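Local atomic coordinates of argininosuccinate lyase (Chelativorans sp., PDB entry 6RXA), a protein that probably cleaves argininosuccinate into fumarate and arginine, and is known as EDDS lyase, a C–N lyase of the aspartase/fumarase superfamily. Residues R112-L124 with E230-A242. The protein carries 2 engineered substitutions. Residues are numbered along the deposited sequence; the frame is centred on the assembly and turned at random. Where two conformers were deposited one is given.
With FMT (formic acid), chain B; FMT (formic acid), chain D; FMT (formic acid), chain C.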
loop_
_atom_site.group_PDB
_atom_site.type_symbol
_atom_site.label_atom_id
_atom_site.label_comp_id
_atom_site.label_asym_id
_atom_site.label_seq_id
_atom_site.Cartn_x
_atom_site.Cartn_y
_atom_site.Cartn_z
ATOM N N ARG A 112 2.347 14.347 -28.174
ATOM C CA ARG A 112 1.990 14.599 -26.783
ATOM C C ARG A 112 2.715 13.645 -25.830
ATOM O O ARG A 112 2.907 13.984 -24.654
ATOM C CB ARG A 112 0.476 14.503 -26.571
ATOM C CG ARG A 112 -0.293 15.706 -27.133
ATOM C CD ARG A 112 -1.795 15.606 -26.856
ATOM N NE ARG A 112 -2.386 14.414 -27.469
ATOM C CZ ARG A 112 -3.667 14.069 -27.378
ATOM N NH1 ARG A 112 -4.513 14.818 -26.695
ATOM N NH2 ARG A 112 -4.100 12.963 -27.966
ATOM N N ASN A 113 3.142 12.468 -26.307
ATOM C CA ASN A 113 3.706 11.464 -25.413
ATOM C C ASN A 113 5.084 11.865 -24.904
ATOM O O ASN A 113 5.354 11.760 -23.700
ATOM C CB ASN A 113 3.764 10.095 -26.099
ATOM C CG ASN A 113 2.389 9.569 -26.469
ATOM O OD1 ASN A 113 1.364 10.057 -25.982
ATOM N ND2 ASN A 113 2.358 8.569 -27.341
ATOM N N ASP A 114 5.992 12.287 -25.802
ATOM C CA ASP A 114 7.309 12.719 -25.330
ATOM C C ASP A 114 7.246 14.091 -24.668
ATOM O O ASP A 114 7.957 14.330 -23.684
ATOM C CB ASP A 114 8.406 12.557 -26.388
ATOM C CG ASP A 114 8.226 13.395 -27.627
ATOM O OD1 ASP A 114 7.100 13.818 -27.960
ATOM O OD2 ASP A 114 9.265 13.581 -28.320
ATOM N N LEU A 115 6.365 14.969 -25.153
ATOM C CA LEU A 115 6.122 16.246 -24.489
ATOM C C LEU A 115 5.697 16.035 -23.040
ATOM O O LEU A 115 6.240 16.664 -22.119
ATOM C CB LEU A 115 5.034 17.023 -25.243
ATOM C CG LEU A 115 4.446 18.244 -24.527
ATOM C CD1 LEU A 115 5.482 19.352 -24.409
ATOM C CD2 LEU A 115 3.212 18.757 -25.263
ATOM N N ALA A 116 4.713 15.162 -22.821
ATOM C CA ALA A 116 4.194 14.930 -21.476
ATOM C C ALA A 116 5.275 14.375 -20.561
ATOM O O ALA A 116 5.426 14.830 -19.425
ATOM C CB ALA A 116 2.992 13.985 -21.526
ATOM N N ASN A 117 6.028 13.379 -21.035
ATOM C CA ASN A 117 7.060 12.777 -20.195
ATOM C C ASN A 117 8.116 13.815 -19.836
ATOM O O ASN A 117 8.548 13.898 -18.676
ATOM C CB ASN A 117 7.690 11.580 -20.918
ATOM C CG ASN A 117 8.433 10.626 -19.979
ATOM O OD1 ASN A 117 9.603 10.838 -19.643
ATOM N ND2 ASN A 117 7.773 9.530 -19.606
ATOM N N ALA A 118 8.522 14.633 -20.813
ATOM C CA ALA A 118 9.543 15.653 -20.577
ATOM C C ALA A 118 9.048 16.747 -19.640
ATOM O O ALA A 118 9.787 17.182 -18.744
ATOM C CB ALA A 118 10.002 16.267 -21.902
ATOM N N GLY A 119 7.820 17.236 -19.840
ATOM C CA GLY A 119 7.314 18.287 -18.972
ATOM C C GLY A 119 7.182 17.830 -17.531
ATOM O O GLY A 119 7.493 18.576 -16.600
ATOM N N LYS A 120 6.701 16.603 -17.330
ATOM C CA LYS A 120 6.614 16.047 -15.979
ATOM C C LYS A 120 7.993 15.955 -15.344
ATOM O O LYS A 120 8.168 16.275 -14.162
ATOM C CB LYS A 120 5.968 14.657 -16.002
ATOM C CG LYS A 120 5.847 13.941 -14.617
ATOM C CD LYS A 120 4.690 14.525 -13.784
ATOM C CE LYS A 120 4.630 14.016 -12.344
ATOM N NZ LYS A 120 4.228 12.589 -12.275
ATOM N N ARG A 121 8.997 15.544 -16.124
ATOM C CA ARG A 121 10.360 15.478 -15.610
ATOM C C ARG A 121 10.877 16.862 -15.217
ATOM O O ARG A 121 11.553 17.009 -14.192
ATOM C CB ARG A 121 11.291 14.837 -16.642
ATOM C CG ARG A 121 11.183 13.321 -16.775
ATOM C CD ARG A 121 11.958 12.857 -18.016
ATOM N NE ARG A 121 11.976 11.401 -18.114
ATOM C CZ ARG A 121 12.838 10.621 -17.466
ATOM N NH1 ARG A 121 13.764 11.153 -16.686
ATOM N NH2 ARG A 121 12.762 9.309 -17.612
ATOM N N MET A 122 10.586 17.893 -16.021
ATOM C CA MET A 122 11.053 19.228 -15.663
ATOM C C MET A 122 10.382 19.723 -14.387
ATOM O O MET A 122 11.026 20.358 -13.540
ATOM C CB MET A 122 10.785 20.190 -16.815
ATOM C CG MET A 122 11.609 19.904 -18.050
ATOM S SD MET A 122 11.275 21.071 -19.392
ATOM C CE MET A 122 12.169 22.505 -18.842
ATOM N N PHE A 123 9.089 19.444 -14.237
ATOM C CA PHE A 123 8.388 19.771 -13.003
ATOM C C PHE A 123 8.996 19.030 -11.818
ATOM O O PHE A 123 9.336 19.649 -10.805
ATOM C CB PHE A 123 6.902 19.431 -13.145
ATOM C CG PHE A 123 6.161 19.429 -11.845
ATOM C CD1 PHE A 123 5.965 20.606 -11.151
ATOM C CD2 PHE A 123 5.674 18.248 -11.318
ATOM C CE1 PHE A 123 5.306 20.597 -9.935
ATOM C CE2 PHE A 123 4.998 18.242 -10.103
ATOM C CZ PHE A 123 4.817 19.416 -9.425
ATOM N N LEU A 124 9.149 17.704 -11.928
ATOM C CA LEU A 124 9.702 16.929 -10.819
ATOM C C LEU A 124 11.129 17.358 -10.504
ATOM O O LEU A 124 11.537 17.379 -9.335
ATOM C CB LEU A 124 9.643 15.428 -11.093
ATOM C CG LEU A 124 8.239 14.840 -11.187
ATOM C CD1 LEU A 124 8.291 13.348 -11.511
ATOM C CD2 LEU A 124 7.434 15.092 -9.911
ATOM N N GLU A 230 11.530 3.598 -24.050
ATOM C CA GLU A 230 11.821 4.010 -22.681
ATOM C C GLU A 230 11.494 5.486 -22.481
ATOM O O GLU A 230 11.046 5.874 -21.398
ATOM C CB GLU A 230 13.283 3.698 -22.349
ATOM C CG GLU A 230 13.725 4.046 -20.932
ATOM C CD GLU A 230 13.073 3.210 -19.846
ATOM O OE1 GLU A 230 12.116 2.441 -20.114
ATOM O OE2 GLU A 230 13.532 3.327 -18.692
ATOM N N GLY A 231 11.673 6.299 -23.522
ATOM C CA GLY A 231 11.381 7.718 -23.407
ATOM C C GLY A 231 9.926 8.017 -23.083
ATOM O O GLY A 231 9.628 8.976 -22.370
ATOM N N VAL A 232 8.997 7.216 -23.618
ATOM C CA VAL A 232 7.574 7.447 -23.350
ATOM C C VAL A 232 6.959 6.491 -22.335
ATOM O O VAL A 232 6.011 6.858 -21.621
ATOM C CB VAL A 232 6.722 7.483 -24.644
ATOM C CG1 VAL A 232 7.207 8.612 -25.563
ATOM C CG2 VAL A 232 6.709 6.124 -25.356
ATOM N N ALA A 233 7.455 5.249 -22.283
ATOM C CA ALA A 233 6.950 4.243 -21.358
ATOM C C ALA A 233 7.604 4.321 -19.987
ATOM O O ALA A 233 6.996 3.883 -18.994
ATOM C CB ALA A 233 7.174 2.841 -21.938
ATOM N N GLY A 234 8.804 4.881 -19.913
ATOM C CA GLY A 234 9.540 4.911 -18.657
ATOM C C GLY A 234 8.858 5.779 -17.613
ATOM O O GLY A 234 8.513 6.939 -17.866
ATOM N N TRP A 235 8.696 5.223 -16.414
ATOM C CA TRP A 235 7.988 5.878 -15.322
ATOM C C TRP A 235 8.632 5.532 -13.987
ATOM O O TRP A 235 8.104 5.924 -12.936
ATOM C CB TRP A 235 6.535 5.406 -15.318
ATOM C CG TRP A 235 5.516 6.375 -14.772
ATOM C CD1 TRP A 235 4.797 6.252 -13.632
ATOM C CD2 TRP A 235 5.062 7.573 -15.406
ATOM N NE1 TRP A 235 3.924 7.314 -13.499
ATOM C CE2 TRP A 235 4.072 8.140 -14.578
ATOM C CE3 TRP A 235 5.412 8.229 -16.585
ATOM C CZ2 TRP A 235 3.440 9.341 -14.883
ATOM C CZ3 TRP A 235 4.771 9.414 -16.900
ATOM C CH2 TRP A 235 3.800 9.960 -16.049
ATOM N N ASP A 236 9.750 4.799 -13.989
ATOM C CA ASP A 236 10.279 4.315 -12.719
ATOM C C ASP A 236 10.774 5.470 -11.858
ATOM O O ASP A 236 10.773 5.362 -10.630
ATOM C CB ASP A 236 11.424 3.328 -12.943
ATOM C CG ASP A 236 10.972 1.975 -13.452
ATOM O OD1 ASP A 236 9.764 1.772 -13.704
ATOM O OD2 ASP A 236 11.868 1.096 -13.549
ATOM N N HIS A 237 11.233 6.562 -12.493
ATOM C CA HIS A 237 11.662 7.755 -11.769
ATOM C C HIS A 237 10.519 8.386 -10.988
ATOM O O HIS A 237 10.754 9.002 -9.939
ATOM C CB HIS A 237 12.262 8.768 -12.751
ATOM C CG HIS A 237 11.335 9.170 -13.859
ATOM N ND1 HIS A 237 10.941 8.292 -14.845
ATOM C CD2 HIS A 237 10.735 10.352 -14.144
ATOM C CE1 HIS A 237 10.128 8.911 -15.684
ATOM N NE2 HIS A 237 9.998 10.167 -15.291
ATOM N N VAL A 238 9.284 8.258 -11.478
ATOM C CA VAL A 238 8.130 8.785 -10.754
ATOM C C VAL A 238 7.865 7.948 -9.507
ATOM O O VAL A 238 7.656 8.476 -8.406
ATOM C CB VAL A 238 6.908 8.854 -11.690
ATOM C CG1 VAL A 238 5.713 9.457 -10.997
ATOM C CG2 VAL A 238 7.257 9.651 -12.952
ATOM N N ALA A 239 7.879 6.621 -9.666
ATOM C CA ALA A 239 7.773 5.729 -8.520
ATOM C C ALA A 239 8.896 5.980 -7.523
ATOM O O ALA A 239 8.657 6.016 -6.307
ATOM C CB ALA A 239 7.798 4.275 -8.992
ATOM N N GLU A 240 10.125 6.176 -8.018
ATOM C CA GLU A 240 11.260 6.376 -7.126
ATOM C C GLU A 240 11.152 7.694 -6.368
ATOM O O GLU A 240 11.480 7.753 -5.178
ATOM C CB GLU A 240 12.574 6.285 -7.896
ATOM C CG GLU A 240 13.797 6.355 -7.019
ATOM C CD GLU A 240 15.097 6.313 -7.795
ATOM O OE1 GLU A 240 15.085 6.049 -9.004
ATOM O OE2 GLU A 240 16.148 6.547 -7.183
ATOM N N HIS A 241 10.686 8.752 -7.027
ATOM C CA HIS A 241 10.459 10.023 -6.339
ATOM C C HIS A 241 9.431 9.857 -5.221
ATOM O O HIS A 241 9.643 10.314 -4.086
ATOM C CB HIS A 241 10.032 11.052 -7.388
ATOM C CG HIS A 241 10.109 12.467 -6.926
ATOM N ND1 HIS A 241 10.166 13.525 -7.809
ATOM C CD2 HIS A 241 10.119 13.006 -5.684
ATOM C CE1 HIS A 241 10.215 14.656 -7.127
ATOM N NE2 HIS A 241 10.186 14.371 -5.837
ATOM N N ALA A 242 8.340 9.153 -5.501
ATOM C CA ALA A 242 7.348 8.872 -4.471
ATOM C C ALA A 242 7.951 8.066 -3.326
ATOM O O ALA A 242 7.645 8.318 -2.146
ATOM C CB ALA A 242 6.155 8.135 -5.079
HETATM C C FMT B . -0.114 11.292 -28.888
HETATM O O1 FMT B . 0.453 10.824 -29.865
HETATM O O2 FMT B . -1.320 11.510 -28.911
HETATM C C FMT D . -7.648 13.172 -25.727
HETATM O O1 FMT D . -6.984 13.426 -26.736
HETATM O O2 FMT D . -7.248 13.445 -24.592
HETATM C C FMT C . -1.011 7.836 -28.626
HETATM O O1 FMT C . -1.817 7.314 -29.412
HETATM O O2 FMT C . -0.047 7.223 -28.135
HETATM O O HOH W 1 5.153 9.597 -21.430
HETATM O O HOH W 2 8.003 11.801 -16.594
HETATM O O HOH W 3 11.184 8.268 -19.786
#
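The guanidinium of Arg121 lies flat over one face of the His237 ring, centres 3.7 Å apart and planes at 20°, a stack joining two helices of the long central bundle of the aspartase/fumarase fold. Near the bundle's end, segments 112-124 and 236-242 run in the same direction at 24°. On the opposite face of His237 lies Val238 CG2, which also covers the Trp235 ring.

Asn117 suits the place where helix 228-233 breaks at Gly234, because one amide can serve both sides: ND2 donates to Gly234 O (3.2 Å) in the carbonyl plane, while OD1 accepts from Arg121 NE at 2.9 Å. Glycine fits the break, since a CB there would crowd Glu230 O. With CG anti to the backbone N (chi1 -161°), the amide is directed toward this turn. A water accepts from Arg121 NH2 and lies within hydrogen-bonding distance of Asn117 OD1 and Glu230 O; NH1 is held by the carbonyls of Arg192 and Ile193. An alanine in place of Arg121 would probably strip His237 of its stacking partner and leave Asn117 OD1 without its NE donor, the amide less firmly fixed.

Farther along, Leu124 CD1 packs on Val238 CG2. At the other end, Val232 CG1 meets Asn113 CB at 3.8 Å, backing a residue that binds fumarate and succinate; here Asn113 ND2, also bonded to Ala202 O, donates almost straight (172°) to O2 of the chain C formate at 2.9 Å.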